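Local coordinates for protein alkaline serine protease (Pseudoalteromonas sp., PDB 1V6C) that probably hydrolyses peptide bonds in proteins as a subtilisin-like alkaline serine protease, at residues V151-A156 with D172-V177; S163-P168 with Y192-E197. All blocks are in the same frame, centred on the assembly; numbering follows the deposited sequence.

Interaction 1 of 2, residues V151-A156 with D172-V177; sequences VLLIAA and DSVMSV. With CA (calcium ion), chain E.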
# COMPACT_ATOMS: atom_id res chain seq x y z
N VAL A 151 15.46 11.06 -16.51
CA VAL A 151 15.06 10.01 -15.57
C VAL A 151 13.96 10.51 -14.63
O VAL A 151 14.15 11.51 -13.93
CB VAL A 151 16.25 9.54 -14.72
CG1 VAL A 151 15.80 8.44 -13.75
CG2 VAL A 151 17.36 9.03 -15.62
N LEU A 152 12.83 9.81 -14.61
CA LEU A 152 11.72 10.19 -13.75
C LEU A 152 11.95 9.66 -12.33
O LEU A 152 12.11 8.46 -12.12
CB LEU A 152 10.41 9.62 -14.30
CG LEU A 152 9.11 10.01 -13.58
CD1 LEU A 152 8.89 11.52 -13.69
CD2 LEU A 152 7.95 9.26 -14.19
N LEU A 153 11.96 10.57 -11.36
CA LEU A 153 12.19 10.22 -9.96
C LEU A 153 10.90 10.35 -9.16
O LEU A 153 10.22 11.38 -9.24
CB LEU A 153 13.27 11.13 -9.37
CG LEU A 153 14.55 11.25 -10.20
CD1 LEU A 153 15.47 12.29 -9.57
CD2 LEU A 153 15.23 9.89 -10.29
N ILE A 154 10.58 9.33 -8.39
CA ILE A 154 9.35 9.32 -7.60
C ILE A 154 9.64 8.79 -6.20
O ILE A 154 10.31 7.77 -6.04
CB ILE A 154 8.28 8.45 -8.30
CG1 ILE A 154 7.97 9.03 -9.68
CG2 ILE A 154 7.01 8.39 -7.46
CD1 ILE A 154 7.09 8.15 -10.55
N ALA A 155 9.13 9.48 -5.18
CA ALA A 155 9.36 9.07 -3.80
C ALA A 155 8.18 9.32 -2.88
O ALA A 155 7.28 10.11 -3.19
CB ALA A 155 10.60 9.78 -3.26
N ALA A 156 8.19 8.66 -1.73
CA ALA A 156 7.12 8.76 -0.73
C ALA A 156 7.25 10.01 0.15
O ALA A 156 8.34 10.36 0.58
CB ALA A 156 7.13 7.51 0.15
N ASP A 172 12.74 19.32 -5.81
CA ASP A 172 11.91 19.64 -6.97
C ASP A 172 12.02 18.65 -8.13
O ASP A 172 11.12 18.58 -8.97
CB ASP A 172 12.24 21.05 -7.48
CG ASP A 172 11.75 22.13 -6.53
OD1 ASP A 172 10.56 22.11 -6.17
OD2 ASP A 172 12.56 23.00 -6.15
N SER A 173 13.11 17.90 -8.17
CA SER A 173 13.33 16.93 -9.25
C SER A 173 12.62 15.60 -9.00
O SER A 173 12.69 14.70 -9.84
CB SER A 173 14.83 16.67 -9.39
OG SER A 173 15.38 16.21 -8.16
N VAL A 174 11.93 15.50 -7.88
CA VAL A 174 11.25 14.26 -7.50
C VAL A 174 9.76 14.44 -7.22
O VAL A 174 9.36 15.45 -6.64
CB VAL A 174 11.89 13.67 -6.22
CG1 VAL A 174 11.22 12.35 -5.85
CG2 VAL A 174 13.39 13.50 -6.42
N MET A 175 8.95 13.47 -7.63
CA MET A 175 7.51 13.55 -7.36
C MET A 175 7.24 13.08 -5.93
O MET A 175 7.57 11.95 -5.57
CB MET A 175 6.73 12.65 -8.32
CG MET A 175 6.77 13.06 -9.78
SD MET A 175 5.62 12.06 -10.76
CE MET A 175 4.14 13.03 -10.61
N SER A 176 6.65 13.94 -5.11
CA SER A 176 6.32 13.59 -3.73
C SER A 176 4.94 12.95 -3.74
O SER A 176 3.96 13.60 -4.11
CB SER A 176 6.32 14.84 -2.85
OG SER A 176 5.99 14.51 -1.52
N VAL A 177 4.86 11.69 -3.33
CA VAL A 177 3.59 10.95 -3.33
C VAL A 177 2.90 10.82 -1.98
O VAL A 177 3.50 10.38 -1.00
CB VAL A 177 3.81 9.53 -3.91
CG1 VAL A 177 2.50 8.76 -3.94
CG2 VAL A 177 4.41 9.62 -5.30
CA CA E . 9.37 16.93 -4.97
O HOH W 1 10.80 13.19 -11.33
O HOH W 2 7.08 16.99 -5.55

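Interaction 2 of 2, residues S163-P168 with Y192-E197; sequences SSYSYP and YTDQVE. With CA (calcium ion), chain E; SO4 (sulfate ion), chain F.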
# COMPACT_ATOMS: atom_id res chain seq x y z
N SER A 163 3.78 18.27 8.78
CA SER A 163 4.14 18.99 7.56
C SER A 163 5.62 18.95 7.22
O SER A 163 6.09 19.71 6.37
CB SER A 163 3.70 20.46 7.67
OG SER A 163 4.60 21.19 8.49
N SER A 164 6.37 18.07 7.88
CA SER A 164 7.80 18.00 7.62
C SER A 164 8.12 17.49 6.22
O SER A 164 7.36 16.73 5.61
CB SER A 164 8.50 17.10 8.65
OG SER A 164 8.09 15.75 8.52
N TYR A 165 9.26 17.95 5.70
CA TYR A 165 9.71 17.53 4.39
C TYR A 165 10.53 16.26 4.49
O TYR A 165 11.46 16.17 5.29
CB TYR A 165 10.60 18.61 3.75
CG TYR A 165 9.87 19.87 3.36
CD1 TYR A 165 8.94 19.87 2.33
CD2 TYR A 165 10.15 21.08 4.01
CE1 TYR A 165 8.30 21.04 1.94
CE2 TYR A 165 9.52 22.25 3.63
CZ TYR A 165 8.59 22.23 2.60
OH TYR A 165 7.98 23.40 2.20
N SER A 166 10.17 15.27 3.68
CA SER A 166 10.92 14.03 3.65
C SER A 166 11.68 14.08 2.32
O SER A 166 11.12 14.48 1.30
CB SER A 166 9.99 12.81 3.67
OG SER A 166 10.74 11.61 3.64
N TYR A 167 12.95 13.70 2.34
CA TYR A 167 13.77 13.70 1.14
C TYR A 167 14.10 12.25 0.80
O TYR A 167 14.25 11.42 1.69
CB TYR A 167 15.04 14.52 1.38
CG TYR A 167 14.71 15.98 1.66
CD1 TYR A 167 14.57 16.89 0.61
CD2 TYR A 167 14.44 16.42 2.95
CE1 TYR A 167 14.17 18.22 0.85
CE2 TYR A 167 14.04 17.75 3.20
CZ TYR A 167 13.90 18.63 2.14
OH TYR A 167 13.48 19.93 2.37
N PRO A 168 14.28 11.94 -0.50
CA PRO A 168 14.23 12.78 -1.70
C PRO A 168 12.89 13.34 -2.21
O PRO A 168 12.89 14.19 -3.10
CB PRO A 168 14.90 11.90 -2.74
CG PRO A 168 14.38 10.55 -2.38
CD PRO A 168 14.53 10.53 -0.87
N TYR A 192 1.86 16.25 4.91
CA TYR A 192 1.32 17.25 4.00
C TYR A 192 2.30 18.41 3.84
O TYR A 192 2.66 19.07 4.81
CB TYR A 192 -0.03 17.75 4.52
CG TYR A 192 0.01 18.27 5.94
CD1 TYR A 192 0.03 17.40 7.03
CD2 TYR A 192 0.04 19.64 6.20
CE1 TYR A 192 0.09 17.87 8.34
CE2 TYR A 192 0.10 20.13 7.50
CZ TYR A 192 0.12 19.24 8.57
OH TYR A 192 0.18 19.72 9.85
N THR A 193 2.73 18.65 2.60
CA THR A 193 3.67 19.73 2.32
C THR A 193 3.34 20.38 0.99
O THR A 193 2.49 19.88 0.24
CB THR A 193 5.12 19.20 2.21
OG1 THR A 193 5.27 18.50 0.97
CG2 THR A 193 5.43 18.26 3.36
N ASP A 194 4.02 21.48 0.68
CA ASP A 194 3.77 22.14 -0.58
C ASP A 194 4.51 21.42 -1.71
O ASP A 194 4.47 21.84 -2.86
CB ASP A 194 4.16 23.63 -0.53
CG ASP A 194 5.59 23.87 -0.08
OD1 ASP A 194 6.34 22.90 0.13
OD2 ASP A 194 5.95 25.06 0.06
N GLN A 195 5.18 20.32 -1.36
CA GLN A 195 5.89 19.50 -2.34
C GLN A 195 4.99 18.34 -2.77
O GLN A 195 5.11 17.85 -3.89
CB GLN A 195 7.19 18.94 -1.76
CG GLN A 195 8.40 19.88 -1.82
CD GLN A 195 8.94 20.09 -3.23
OE1 GLN A 195 9.01 19.15 -4.03
NE2 GLN A 195 9.36 21.31 -3.54
N VAL A 196 4.09 17.91 -1.88
CA VAL A 196 3.17 16.81 -2.23
C VAL A 196 2.61 17.12 -3.61
O VAL A 196 2.01 18.18 -3.84
CB VAL A 196 2.03 16.66 -1.19
CG1 VAL A 196 1.02 15.63 -1.67
CG2 VAL A 196 2.60 16.22 0.15
N GLU A 197 2.81 16.19 -4.53
CA GLU A 197 2.42 16.39 -5.92
C GLU A 197 1.26 15.55 -6.44
O GLU A 197 0.49 16.01 -7.29
CB GLU A 197 3.65 16.12 -6.78
CG GLU A 197 3.67 16.79 -8.13
CD GLU A 197 5.05 16.74 -8.75
OE1 GLU A 197 6.03 17.03 -8.03
OE2 GLU A 197 5.16 16.42 -9.95
CA CA E . 9.37 16.93 -4.97
S SO4 F . 4.16 20.50 11.88
O1 SO4 F . 4.41 21.91 12.23
O2 SO4 F . 4.04 19.71 13.12
O3 SO4 F . 2.90 20.41 11.12
O4 SO4 F . 5.27 19.99 11.05
O HOH W 2 7.08 16.99 -5.55

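Interaction 1 of 2, residues V151-A156 with D172-V177
The carbonyl oxygen of Leu153 accepts Met175 N at 2.9 Å, the donor tilted 29° from the carbonyl plane, and also meets the CA-H of Val174. Two more bonds, Ala155 N to Met175 O and Val177 N to Ala155 O, continue this ladder between neighbouring parallel strands of the subtilase α/β sheet. Where the ladder begins, water 1 stands in for a direct bond, accepting from Leu153 N and donating to Ser173 O. Side chains alternate between two buried faces, which suits apolar residues. On one, Leu153 and Val174 cross at about a right angle, CB against CG2 at 3.8 Å, both touching Leu143 of helix 137-148. On the other, Ile154 and Met175 lie alongside each other, CG1 against SD at 4.0 Å, while helix 368-385 packs on Val177. With its CG2 anti to the backbone N, Ile154 lays that methyl against Val177 CG2, 3.6 Å away. Cut back to an alanine, this position would probably lose both contacts, opening a gap beside Val177 CG2 and leaving the Met175 sulfur with less packed against it. Ala156 touches the bound phenylmethanesulfonic acid, consistent with the strand end lining the substrate pocket, where a small side chain leaves room. Beyond the side chains, Val174 O binds a calcium ion at 2.2 Å; the carbonyls of Ala169 and Tyr171 bind it too, and water 2 joins that ion to Ser176 N.

Interaction 2 of 2, residues S163-P168 with Y192-E197
Tyr165 has CG anti to its carbonyl carbon (chi1 -69°), which swings the ring across the facing turn, and Asp194 folds CG between its backbone N and carbonyl carbon (chi1 55°), bringing the carboxylate to the phenol OH. That hydroxyl donates to Asp194 OD1 at 2.7 Å. The oxygen is met on its syn side, though 33° out of the carboxylate plane, and lies at the ring edge, near the ring plane. Farther down the same ring, CE1 packs obliquely on Thr193 CB at 3.7 Å and on Gln195 CG, so a long aromatic side chain spans three residues in succession. The loop carrying Asp194 leads into the strand at 196-201 of the subtilase sheet, and Thr193 shapes it: OG1 accepts Gln195 N, giving an ST turn, and Val196 N as well, giving an ST motif. Its other branch, CG2, rests 3.3 Å from Ser164 O and against Ser163 O. A threonine suits the place because OG1 serves two backbone N-H groups of the turn while CB and the methyl pack on the Tyr165 ring. Ser163 sits with CB over a face of the Tyr192 ring, a CH-pi contact 4.0 Å from the centroid, while its CA-H approaches Tyr192 O. The small serine leaves N and OG to a sulfate, probably from the crystallisation liquor, with OG donating to O4 at 2.9 Å. Gln195 divides its amide: OE1 binds the calcium ion at 2.4 Å, and NE2 bonds to Asp172 OD1. Its carbonyl takes a hydrogen from water 2, which also donates to Glu197 OE1.

Interaction 1 is buried and interaction 2 lies at the surface, yet they share parts of one fold. Strand 174-180, paired with 152-156 in interaction 1, is followed in the sheet by strand 196-201, whose start belongs to interaction 2; the N-H of Glu197 probably bonds to Ser176 O at that seam. Segment 163-168 belongs to the loop joining the two strands of interaction 1. Regular backbone bonds and apolar side chains hold the core pair, whereas the outer pair relies on a phenol-carboxylate hydrogen bond with ring and CH-pi contacts. The same calcium ion and water 2 tie them together, one segment supplying a backbone oxygen and the other a side-chain amide oxygen.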